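Side-chain contacts in enoyl-CoA hydratase (Mycobacterium avium subsp. paratuberculosis, PDB 4LK5), which probably catalyses the addition of water to the double bond of enoyl-CoA thioesters, as enoyl-CoA hydratases of the crotonase-like family do: residues Val80-Ile85 with Ala229-Gly234; Gly176-Val181 with Gln259-Gly264; Glu198-Pro201 with Ala207-Leu210. One frame throughout, in Å; residues are numbered along the deposited sequence.

Contact 1: Val80-Ile85 with Ala229-Gly234; sequences VKVVRI and ARLLSG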
ATOM      1  N   VAL C  80      17.979 -26.056   5.995  1.00 57.32           N
ATOM      2  CA  VAL C  80      17.316 -24.847   6.479  1.00 52.76           C
ATOM      3  C   VAL C  80      15.876 -24.851   5.992  1.00 48.18           C
ATOM      4  O   VAL C  80      15.620 -25.079   4.800  1.00 43.66           O
ATOM      5  CB  VAL C  80      18.085 -23.583   6.034  1.00 57.66           C
ATOM      6  CG1 VAL C  80      17.248 -22.324   6.214  1.00 57.52           C
ATOM      7  CG2 VAL C  80      19.394 -23.469   6.810  1.00 55.55           C
ATOM      8  N   LYS C  81      14.935 -24.645   6.920  1.00 45.53           N
ATOM      9  CA  LYS C  81      13.508 -24.500   6.553  1.00 46.84           C
ATOM     10  C   LYS C  81      12.919 -23.149   6.957  1.00 45.40           C
ATOM     11  O   LYS C  81      12.033 -22.656   6.270  1.00 42.37           O
ATOM     12  CB  LYS C  81      12.666 -25.610   7.162  1.00 49.79           C
ATOM     13  CG  LYS C  81      13.061 -27.015   6.706  1.00 55.13           C
ATOM     14  CD  LYS C  81      12.165 -27.516   5.577  1.00 58.88           C
ATOM     15  CE  LYS C  81      12.151 -29.035   5.455  1.00 53.61           C
ATOM     16  NZ  LYS C  81      10.894 -29.537   4.823  1.00 51.36           N
ATOM     17  N   VAL C  82      13.387 -22.571   8.066  1.00 44.99           N
ATOM     18  CA  VAL C  82      12.900 -21.279   8.551  1.00 46.83           C
ATOM     19  C   VAL C  82      14.100 -20.537   9.036  1.00 47.89           C
ATOM     20  O   VAL C  82      15.053 -21.177   9.443  1.00 54.89           O
ATOM     21  CB  VAL C  82      11.942 -21.418   9.754  1.00 53.97           C
ATOM     22  CG1 VAL C  82      11.367 -20.062  10.191  1.00 50.44           C
ATOM     23  CG2 VAL C  82      10.814 -22.383   9.426  1.00 55.99           C
ATOM     24  N   VAL C  83      14.045 -19.200   9.008  1.00 44.91           N
ATOM     25  CA  VAL C  83      15.159 -18.348   9.393  1.00 44.33           C
ATOM     26  C   VAL C  83      14.662 -17.260  10.374  1.00 46.68           C
ATOM     27  O   VAL C  83      13.635 -16.641  10.154  1.00 47.37           O
ATOM     28  CB  VAL C  83      15.787 -17.706   8.127  1.00 48.84           C
ATOM     29  CG1 VAL C  83      16.842 -16.657   8.490  1.00 51.20           C
ATOM     30  CG2 VAL C  83      16.394 -18.762   7.205  1.00 45.62           C
ATOM     31  N   ARG C  84      15.355 -17.049  11.483  1.00 48.09           N
ATOM     32  CA  ARG C  84      14.951 -15.990  12.395  1.00 49.45           C
ATOM     33  C   ARG C  84      16.107 -15.072  12.667  1.00 46.38           C
ATOM     34  O   ARG C  84      17.193 -15.542  12.934  1.00 41.56           O
ATOM     35  CB  ARG C  84      14.402 -16.516  13.725  1.00 54.40           C
ATOM     36  CG  ARG C  84      14.852 -17.900  14.162  1.00 59.28           C
ATOM     37  CD  ARG C  84      15.351 -17.951  15.612  1.00 55.18           C
ATOM     38  NE  ARG C  84      14.393 -17.533  16.635  1.00 60.10           N
ATOM     39  CZ  ARG C  84      14.538 -16.468  17.432  1.00 60.78           C
ATOM     40  NH1 ARG C  84      15.599 -15.671  17.328  1.00 67.01           N
ATOM     41  NH2 ARG C  84      13.614 -16.191  18.348  1.00 54.81           N
ATOM     42  N   ILE C  85      15.856 -13.766  12.587  1.00 46.48           N
ATOM     43  CA  ILE C  85      16.835 -12.763  12.976  1.00 47.36           C
ATOM     44  C   ILE C  85      16.313 -12.160  14.229  1.00 47.42           C
ATOM     45  O   ILE C  85      15.111 -11.905  14.338  1.00 46.79           O
ATOM     46  CB  ILE C  85      16.924 -11.513  12.072  1.00 50.83           C
ATOM     47  CG1 ILE C  85      16.133 -11.663  10.793  1.00 52.08           C
ATOM     48  CG2 ILE C  85      18.380 -11.112  11.826  1.00 48.74           C
ATOM     49  CD1 ILE C  85      16.725 -12.678   9.868  1.00 57.11           C
ATOM     50  N   ALA C 229       7.403 -22.863  14.964  1.00 43.65           N
ATOM     51  CA  ALA C 229       7.122 -24.295  14.867  1.00 43.03           C
ATOM     52  C   ALA C 229       6.080 -24.565  13.775  1.00 40.05           C
ATOM     53  O   ALA C 229       6.275 -25.428  12.953  1.00 42.81           O
ATOM     54  CB  ALA C 229       6.668 -24.834  16.228  1.00 40.74           C
ATOM     55  N   ARG C 230       4.993 -23.806  13.772  1.00 43.36           N
ATOM     56  CA  ARG C 230       3.959 -23.870  12.700  1.00 48.15           C
ATOM     57  C   ARG C 230       4.530 -23.746  11.253  1.00 49.13           C
ATOM     58  O   ARG C 230       4.111 -24.449  10.316  1.00 44.49           O
ATOM     59  CB  ARG C 230       2.914 -22.780  12.949  1.00 46.83           C
ATOM     60  CG  ARG C 230       1.995 -22.537  11.771  1.00 50.47           C
ATOM     61  CD  ARG C 230       0.859 -21.567  12.082  1.00 49.97           C
ATOM     62  NE  ARG C 230      -0.127 -21.583  10.987  1.00 54.45           N
ATOM     63  CZ  ARG C 230      -1.171 -20.757  10.874  1.00 50.97           C
ATOM     64  NH1 ARG C 230      -1.388 -19.816  11.788  1.00 48.32           N
ATOM     65  NH2 ARG C 230      -2.003 -20.868   9.840  1.00 46.85           N
ATOM     66  N   LEU C 231       5.498 -22.840  11.102  1.00 51.67           N
ATOM     67  CA  LEU C 231       6.248 -22.699   9.861  1.00 47.20           C
ATOM     68  C   LEU C 231       7.142 -23.889   9.621  1.00 50.49           C
ATOM     69  O   LEU C 231       7.272 -24.332   8.474  1.00 53.85           O
ATOM     70  CB  LEU C 231       7.118 -21.437   9.897  1.00 44.02           C
ATOM     71  CG  LEU C 231       6.342 -20.123   9.947  1.00 41.95           C
ATOM     72  CD1 LEU C 231       7.297 -18.972  10.242  1.00 41.15           C
ATOM     73  CD2 LEU C 231       5.534 -19.904   8.660  1.00 39.42           C
ATOM     74  N   LEU C 232       7.797 -24.388  10.671  1.00 48.51           N
ATOM     75  CA  LEU C 232       8.593 -25.616  10.521  1.00 52.48           C
ATOM     76  C   LEU C 232       7.740 -26.758   9.972  1.00 48.50           C
ATOM     77  O   LEU C 232       8.177 -27.563   9.157  1.00 51.15           O
ATOM     78  CB  LEU C 232       9.183 -26.062  11.854  1.00 53.53           C
ATOM     79  CG  LEU C 232      10.683 -25.958  11.991  1.00 54.83           C
ATOM     80  CD1 LEU C 232      11.060 -26.373  13.412  1.00 56.56           C
ATOM     81  CD2 LEU C 232      11.402 -26.813  10.964  1.00 52.75           C
ATOM     82  N   SER C 233       6.511 -26.811  10.437  1.00 43.99           N
ATOM     83  CA  SER C 233       5.635 -27.921  10.122  1.00 47.56           C
ATOM     84  C   SER C 233       5.014 -27.770   8.755  1.00 48.64           C
ATOM     85  O   SER C 233       4.461 -28.727   8.234  1.00 55.52           O
ATOM     86  CB  SER C 233       4.512 -28.014  11.159  1.00 47.29           C
ATOM     87  OG  SER C 233       3.356 -28.494  10.503  1.00 54.67           O
ATOM     88  N   GLY C 234       5.025 -26.545   8.211  1.00 48.22           N
ATOM     89  CA  GLY C 234       4.460 -26.275   6.902  1.00 43.32           C
ATOM     90  C   GLY C 234       5.248 -26.878   5.730  1.00 43.28           C
ATOM     91  O   GLY C 234       6.387 -27.327   5.872  1.00 43.55           O
TER

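Contact 2: Gly176-Val181 with Gln259-Gly264; sequences GASALV and QREFDG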
ATOM      1  N   GLY C 176      16.909  -0.269   1.627  1.00 35.87           N
ATOM      2  CA  GLY C 176      15.663  -0.434   0.917  1.00 35.74           C
ATOM      3  C   GLY C 176      14.447   0.123   1.612  1.00 34.48           C
ATOM      4  O   GLY C 176      13.361  -0.083   1.117  1.00 36.32           O
ATOM      5  N   ALA C 177      14.630   0.788   2.758  1.00 31.50           N
ATOM      6  CA  ALA C 177      13.547   1.448   3.466  1.00 33.32           C
ATOM      7  C   ALA C 177      12.677   2.400   2.589  1.00 35.82           C
ATOM      8  O   ALA C 177      11.470   2.498   2.833  1.00 38.06           O
ATOM      9  CB  ALA C 177      14.091   2.209   4.666  1.00 32.05           C
ATOM     10  N   SER C 178      13.264   3.070   1.583  1.00 34.73           N
ATOM     11  CA  SER C 178      12.472   3.894   0.626  1.00 36.09           C
ATOM     12  C   SER C 178      11.432   3.094  -0.219  1.00 36.60           C
ATOM     13  O   SER C 178      10.458   3.665  -0.726  1.00 33.35           O
ATOM     14  CB  SER C 178      13.376   4.755  -0.269  1.00 40.01           C
ATOM     15  OG  SER C 178      14.213   3.985  -1.119  1.00 40.75           O
ATOM     16  N   ALA C 179      11.604   1.770  -0.303  1.00 35.18           N
ATOM     17  CA  ALA C 179      10.660   0.879  -0.977  1.00 31.45           C
ATOM     18  C   ALA C 179       9.925   0.023   0.036  1.00 32.21           C
ATOM     19  O   ALA C 179       8.690  -0.131  -0.036  1.00 34.74           O
ATOM     20  CB  ALA C 179      11.408  -0.007  -1.946  1.00 29.82           C
ATOM     21  N   LEU C 180      10.667  -0.513   1.001  1.00 32.67           N
ATOM     22  CA  LEU C 180      10.122  -1.521   1.931  1.00 33.21           C
ATOM     23  C   LEU C 180       9.047  -1.018   2.903  1.00 31.02           C
ATOM     24  O   LEU C 180       8.049  -1.687   3.126  1.00 31.40           O
ATOM     25  CB  LEU C 180      11.239  -2.160   2.736  1.00 32.16           C
ATOM     26  CG  LEU C 180      12.170  -3.029   1.888  1.00 34.05           C
ATOM     27  CD1 LEU C 180      13.455  -3.347   2.610  1.00 33.50           C
ATOM     28  CD2 LEU C 180      11.497  -4.328   1.539  1.00 34.82           C
ATOM     29  N   VAL C 181       9.252   0.128   3.512  1.00 25.60           N
ATOM     30  CA  VAL C 181       8.208   0.653   4.347  1.00 27.19           C
ATOM     31  C   VAL C 181       6.866   0.940   3.592  1.00 27.27           C
ATOM     32  O   VAL C 181       5.791   0.485   4.015  1.00 25.10           O
ATOM     33  CB  VAL C 181       8.695   1.901   5.059  1.00 28.49           C
ATOM     34  CG1 VAL C 181       7.639   2.417   6.007  1.00 28.53           C
ATOM     35  CG2 VAL C 181       9.967   1.570   5.824  1.00 30.27           C
ATOM     36  N   GLN C 259      20.038   1.172  -5.211  1.00 37.98           N
ATOM     37  CA  GLN C 259      20.989   1.933  -5.986  1.00 39.20           C
ATOM     38  C   GLN C 259      20.916   3.395  -5.595  1.00 39.57           C
ATOM     39  O   GLN C 259      21.951   4.018  -5.341  1.00 41.49           O
ATOM     40  CB  GLN C 259      20.672   1.764  -7.478  1.00 41.07           C
ATOM     41  CG  GLN C 259      21.671   2.428  -8.407  1.00 45.00           C
ATOM     42  CD  GLN C 259      23.126   1.995  -8.134  1.00 47.79           C
ATOM     43  OE1 GLN C 259      23.478   0.827  -8.337  1.00 43.37           O
ATOM     44  NE2 GLN C 259      23.973   2.944  -7.673  1.00 43.08           N
ATOM     45  N   ARG C 260      19.698   3.951  -5.528  1.00 37.94           N
ATOM     46  CA  ARG C 260      19.529   5.386  -5.263  1.00 36.08           C
ATOM     47  C   ARG C 260      20.070   5.710  -3.919  1.00 34.77           C
ATOM     48  O   ARG C 260      20.602   6.767  -3.730  1.00 33.60           O
ATOM     49  CB  ARG C 260      18.086   5.824  -5.191  1.00 42.78           C
ATOM     50  CG  ARG C 260      17.383   6.043  -6.496  1.00 47.28           C
ATOM     51  CD  ARG C 260      15.888   6.134  -6.261  1.00 46.24           C
ATOM     52  NE  ARG C 260      15.247   5.592  -7.441  1.00 52.08           N
ATOM     53  CZ  ARG C 260      14.361   4.601  -7.490  1.00 48.21           C
ATOM     54  NH1 ARG C 260      13.861   3.980  -6.404  1.00 45.47           N
ATOM     55  NH2 ARG C 260      13.941   4.260  -8.687  1.00 50.54           N
ATOM     56  N   GLU C 261      19.840   4.805  -2.975  1.00 37.65           N
ATOM     57  CA  GLU C 261      20.215   4.974  -1.575  1.00 39.08           C
ATOM     58  C   GLU C 261      21.739   5.014  -1.446  1.00 37.87           C
ATOM     59  O   GLU C 261      22.262   5.893  -0.763  1.00 36.78           O
ATOM     60  CB  GLU C 261      19.572   3.859  -0.698  1.00 39.97           C
ATOM     61  CG  GLU C 261      18.043   4.019  -0.573  1.00 40.43           C
ATOM     62  CD  GLU C 261      17.254   2.848   0.068  1.00 41.69           C
ATOM     63  OE1 GLU C 261      17.853   1.831   0.549  1.00 38.53           O
ATOM     64  OE2 GLU C 261      15.992   2.978   0.100  1.00 38.27           O
ATOM     65  N   PHE C 262      22.425   4.100  -2.144  1.00 38.58           N
ATOM     66  CA  PHE C 262      23.882   4.134  -2.301  1.00 41.60           C
ATOM     67  C   PHE C 262      24.442   5.476  -2.822  1.00 41.19           C
ATOM     68  O   PHE C 262      25.261   6.091  -2.149  1.00 40.49           O
ATOM     69  CB  PHE C 262      24.356   3.027  -3.215  1.00 43.57           C
ATOM     70  CG  PHE C 262      25.833   3.039  -3.405  1.00 49.59           C
ATOM     71  CD1 PHE C 262      26.669   2.661  -2.370  1.00 48.64           C
ATOM     72  CD2 PHE C 262      26.395   3.473  -4.597  1.00 55.59           C
ATOM     73  CE1 PHE C 262      28.036   2.696  -2.529  1.00 50.62           C
ATOM     74  CE2 PHE C 262      27.773   3.500  -4.763  1.00 56.68           C
ATOM     75  CZ  PHE C 262      28.588   3.115  -3.723  1.00 52.19           C
ATOM     76  N   ASP C 263      23.990   5.925  -3.992  1.00 40.38           N
ATOM     77  CA  ASP C 263      24.386   7.245  -4.542  1.00 42.04           C
ATOM     78  C   ASP C 263      24.033   8.429  -3.649  1.00 41.81           C
ATOM     79  O   ASP C 263      24.678   9.448  -3.674  1.00 46.60           O
ATOM     80  CB  ASP C 263      23.706   7.514  -5.885  1.00 45.06           C
ATOM     81  CG  ASP C 263      24.035   6.470  -6.952  1.00 47.64           C
ATOM     82  OD1 ASP C 263      25.116   5.834  -6.927  1.00 49.84           O
ATOM     83  OD2 ASP C 263      23.182   6.285  -7.829  1.00 53.59           O
ATOM     84  N   GLY C 264      22.976   8.311  -2.878  1.00 40.04           N
ATOM     85  CA  GLY C 264      22.568   9.399  -2.031  1.00 40.47           C
ATOM     86  C   GLY C 264      23.278   9.413  -0.694  1.00 43.68           C
ATOM     87  O   GLY C 264      23.706  10.482  -0.271  1.00 43.27           O
TER
HETATM   88  O   HOH W   1      13.870   4.935  -3.701  1.00 35.48           O

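Contact 3: Glu198-Pro201 with Ala207-Leu210; sequences ERLP and AWGL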
ATOM      1  N   GLU C 198       9.421   9.282  14.556  1.00 45.46           N
ATOM      2  CA  GLU C 198       8.893   9.166  15.930  1.00 46.58           C
ATOM      3  C   GLU C 198       8.995   7.694  16.323  1.00 47.45           C
ATOM      4  O   GLU C 198       9.080   6.811  15.468  1.00 44.68           O
ATOM      5  CB  GLU C 198       7.406   9.552  15.998  1.00 50.01           C
ATOM      6  CG  GLU C 198       7.108  11.049  16.038  1.00 54.92           C
ATOM      7  CD  GLU C 198       7.694  11.728  17.266  1.00 61.81           C
ATOM      8  OE1 GLU C 198       8.049  11.017  18.244  1.00 68.99           O
ATOM      9  OE2 GLU C 198       7.810  12.966  17.251  1.00 55.34           O
ATOM     10  N   ARG C 199       8.970   7.420  17.619  1.00 51.08           N
ATOM     11  CA  ARG C 199       8.970   6.045  18.115  1.00 47.35           C
ATOM     12  C   ARG C 199       7.592   5.500  17.867  1.00 43.80           C
ATOM     13  O   ARG C 199       6.643   5.861  18.553  1.00 45.41           O
ATOM     14  CB  ARG C 199       9.306   6.001  19.616  1.00 52.08           C
ATOM     15  CG  ARG C 199      10.725   6.456  19.912  1.00 55.89           C
ATOM     16  CD  ARG C 199      11.127   6.404  21.368  1.00 57.79           C
ATOM     17  NE  ARG C 199      12.505   6.911  21.532  1.00 64.03           N
ATOM     18  CZ  ARG C 199      13.316   6.625  22.556  1.00 60.73           C
ATOM     19  NH1 ARG C 199      12.911   5.824  23.538  1.00 59.61           N
ATOM     20  NH2 ARG C 199      14.538   7.145  22.601  1.00 59.59           N
ATOM     21  N   LEU C 200       7.469   4.661  16.856  1.00 43.26           N
ATOM     22  CA  LEU C 200       6.177   4.088  16.496  1.00 40.15           C
ATOM     23  C   LEU C 200       5.978   2.782  17.298  1.00 38.97           C
ATOM     24  O   LEU C 200       6.630   1.792  16.989  1.00 35.64           O
ATOM     25  CB  LEU C 200       6.118   3.802  14.992  1.00 35.78           C
ATOM     26  CG  LEU C 200       4.760   3.226  14.596  1.00 38.56           C
ATOM     27  CD1 LEU C 200       3.809   4.334  14.232  1.00 43.02           C
ATOM     28  CD2 LEU C 200       4.888   2.254  13.444  1.00 40.76           C
ATOM     29  N   PRO C 201       5.074   2.777  18.309  1.00 39.00           N
ATOM     30  CA  PRO C 201       4.904   1.549  19.127  1.00 39.24           C
ATOM     31  C   PRO C 201       4.224   0.390  18.395  1.00 38.63           C
ATOM     32  O   PRO C 201       3.273   0.569  17.607  1.00 38.82           O
ATOM     33  CB  PRO C 201       4.033   2.002  20.312  1.00 37.06           C
ATOM     34  CG  PRO C 201       3.244   3.159  19.764  1.00 41.16           C
ATOM     35  CD  PRO C 201       4.103   3.830  18.684  1.00 40.41           C
ATOM     36  N   ALA C 207      -1.594  -1.924  13.499  1.00 40.18           N
ATOM     37  CA  ALA C 207      -2.751  -1.272  12.890  1.00 41.54           C
ATOM     38  C   ALA C 207      -2.415  -0.753  11.517  1.00 43.23           C
ATOM     39  O   ALA C 207      -3.245  -0.795  10.621  1.00 47.76           O
ATOM     40  CB  ALA C 207      -3.239  -0.123  13.769  1.00 41.50           C
ATOM     41  N   TRP C 208      -1.194  -0.242  11.361  1.00 43.59           N
ATOM     42  CA  TRP C 208      -0.709   0.287  10.082  1.00 38.54           C
ATOM     43  C   TRP C 208      -0.454  -0.767   8.998  1.00 35.84           C
ATOM     44  O   TRP C 208      -0.295  -0.417   7.834  1.00 31.63           O
ATOM     45  CB  TRP C 208       0.615   1.013  10.307  1.00 40.58           C
ATOM     46  CG  TRP C 208       0.496   2.420  10.846  1.00 41.57           C
ATOM     47  CD1 TRP C 208      -0.584   2.980  11.496  1.00 39.18           C
ATOM     48  CD2 TRP C 208       1.515   3.427  10.820  1.00 38.68           C
ATOM     49  NE1 TRP C 208      -0.305   4.276  11.837  1.00 37.08           N
ATOM     50  CE2 TRP C 208       0.977   4.578  11.453  1.00 39.93           C
ATOM     51  CE3 TRP C 208       2.828   3.472  10.315  1.00 35.25           C
ATOM     52  CZ2 TRP C 208       1.708   5.771  11.587  1.00 39.57           C
ATOM     53  CZ3 TRP C 208       3.549   4.630  10.442  1.00 35.72           C
ATOM     54  CH2 TRP C 208       2.983   5.783  11.065  1.00 41.55           C
ATOM     55  N   GLY C 209      -0.359  -2.035   9.380  1.00 35.24           N
ATOM     56  CA  GLY C 209       0.116  -3.101   8.480  1.00 33.33           C
ATOM     57  C   GLY C 209       1.624  -3.267   8.410  1.00 33.32           C
ATOM     58  O   GLY C 209       2.136  -3.847   7.458  1.00 34.53           O
ATOM     59  N   LEU C 210       2.352  -2.773   9.408  1.00 31.77           N
ATOM     60  CA  LEU C 210       3.811  -2.806   9.361  1.00 34.66           C
ATOM     61  C   LEU C 210       4.370  -4.094   9.916  1.00 36.20           C
ATOM     62  O   LEU C 210       5.504  -4.437   9.594  1.00 36.64           O
ATOM     63  CB  LEU C 210       4.431  -1.643  10.161  1.00 37.39           C
ATOM     64  CG  LEU C 210       5.938  -1.365  10.051  1.00 38.82           C
ATOM     65  CD1 LEU C 210       6.269  -0.896   8.658  1.00 38.74           C
ATOM     66  CD2 LEU C 210       6.408  -0.294  11.030  1.00 43.81           C
TER

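Contact 1: Val80-Ile85 with Ala229-Gly234
V82 rests its CG2 methyl on L231 and on the backbone at L232; no ring or other flat side-chain group takes part, so shape and not stacking decides the fit. V82 CG2 lies 3.8 Å from L231 CB and equally 3.8 Å from the backbone N of L232, pressing on the last turn of the helix where one residue passes to the next. The V82 and L231 side chains cross at about a right angle. With CG1 anti to the backbone N (chi1 -176°), the other methyl, CG2, is the one offered to the helix. L232 reaches toward the start of the strand, where its CD2 sits 4.2 Å from K81 CB. K81, just before the strand begins, thus lays the aliphatic root of its long chain on the helix while the residue as a whole stays partly exposed. Beta-branched valine suits the extended backbone, and leucine gives L232 the length to reach K81 and L231 the length to reach V133. V133 also touches V82, and V45 lies against L232, which widens the patch over adjacent strands. L196 of a second subunit packs on L231, and P197 O of that subunit accepts a hydrogen bond from R230 NH2. This is helix-on-sheet packing of an alpha/beta fold, the end of helix 217-233 lying against strand 82-87 of the crotonase-like domain.

Contact 2: Gly176-Val181 with Gln259-Gly264
The carboxylate of E261 reaches across to the first turn of helix 177-185 and takes hold of it with both oxygens. E261 OE1 accepts from the backbone N of G176 through its syn lone pair, at a modelled 2.5 Å that is short and probably imprecise. E261 OE2 accepts from S178 N at 3.1 Å and is met nearly along its C-O axis, with an N-H...O angle of 148°. The hydroxyl of S178 also donates to OE2, but the modelled S178 OG to E261 OE2 distance of 2.4 Å is so short that its exact value is doubtful. As modelled, two backbone N-H groups and a hydroxyl surround the buried acid, and the nearby helix start would probably favour its negative charge. Glutamate has the length for this: its chain is extended beyond CG (chi2 170°), carrying the carboxylate out to the neighbouring helix. G176 is the N-cap residue, with a positive phi that suits glycine, and its carbonyl O accepts from both A179 N and L180 N, winding the turn that presents the N-H groups. In the second shell a water donates to S178 OG at 2.8 Å and accepts from R260 NH1 at 2.9 Å, tying the residue before E261 on helix 254-269 to the same serine. Around this polar centre, S178 and A179 also touch A257 of that helix, A177 and L180 pack on helix 143-150, I246 of a third subunit adjoins S178, and F262 leans on helix 113-127.

Contact 3: Glu198-Pro201 with Ala207-Leu210
This is a buried apolar contact with a CH-pi interaction at its centre, made between the short strand 200-201 and the end of the helix that follows it directly, 202-208. L200 lies over one face of the W208 indole. Its CD1 stands 3.6 Å from the centroid of the six-membered ring of W208 and 14° off the ring normal, over the face but offset toward the rim. The closest ring atom is W208 CH2, 3.6 Å from L200 CD1. The second methyl serves another purpose: L200 CD2 approaches W208 CE3 at 3.9 Å and touches L210 CD2 at 3.8 Å. One forked side chain thus bridges two partners, a task for which leucine is well shaped. CG of L200 stands opposite the backbone N (chi1 -179°), which stretches the chain away from the strand and toward the helix end. Between W208 and L210 in sequence comes G209, which, with positive phi and two bonds back into the last turn, makes a Schellman motif; glycine tolerates these backbone angles, at which a CB would jam against the preceding carbonyl. The turn lets W208 and L210 both face L200. Tryptophan supplies a broad flat surface that is shared: R189 makes a cation-pi interaction with it, and Q192 and M193 of helix 187-195 pack against it, while V185 touches both W208 and L210. The L200 backbone hydrogen-bonds with F162, which joins strand 200-201 to strand 161-163, and the neighbouring E198 makes a salt bridge to R230 of a third subunit. In this part of the crotonase-like fold, then, a Schellman C-cap ends helix 202-208 and a CH-pi contact ties that end back to strand 200-201.

How the contacts relate
The three contacts are separate: centres lie 29 Å apart for contacts 1 and 2, 25 Å for contacts 1 and 3, and 20 Å for contacts 2 and 3. Contacts 2 and 3 come nearest, with closest atoms about 4 Å apart but no touch; helix 177-185, whose start belongs to contact 2, reaches contact 3 with its other end. Contacts 1 and 2 lie on opposite sides of the chain's centre and interleave along the sequence; contact 3 is nested inside the loops closed by both. Between subunits, residues 229-234 of one chain approach residues 198-201 of another, linking contacts 1 and 3 across the assembly.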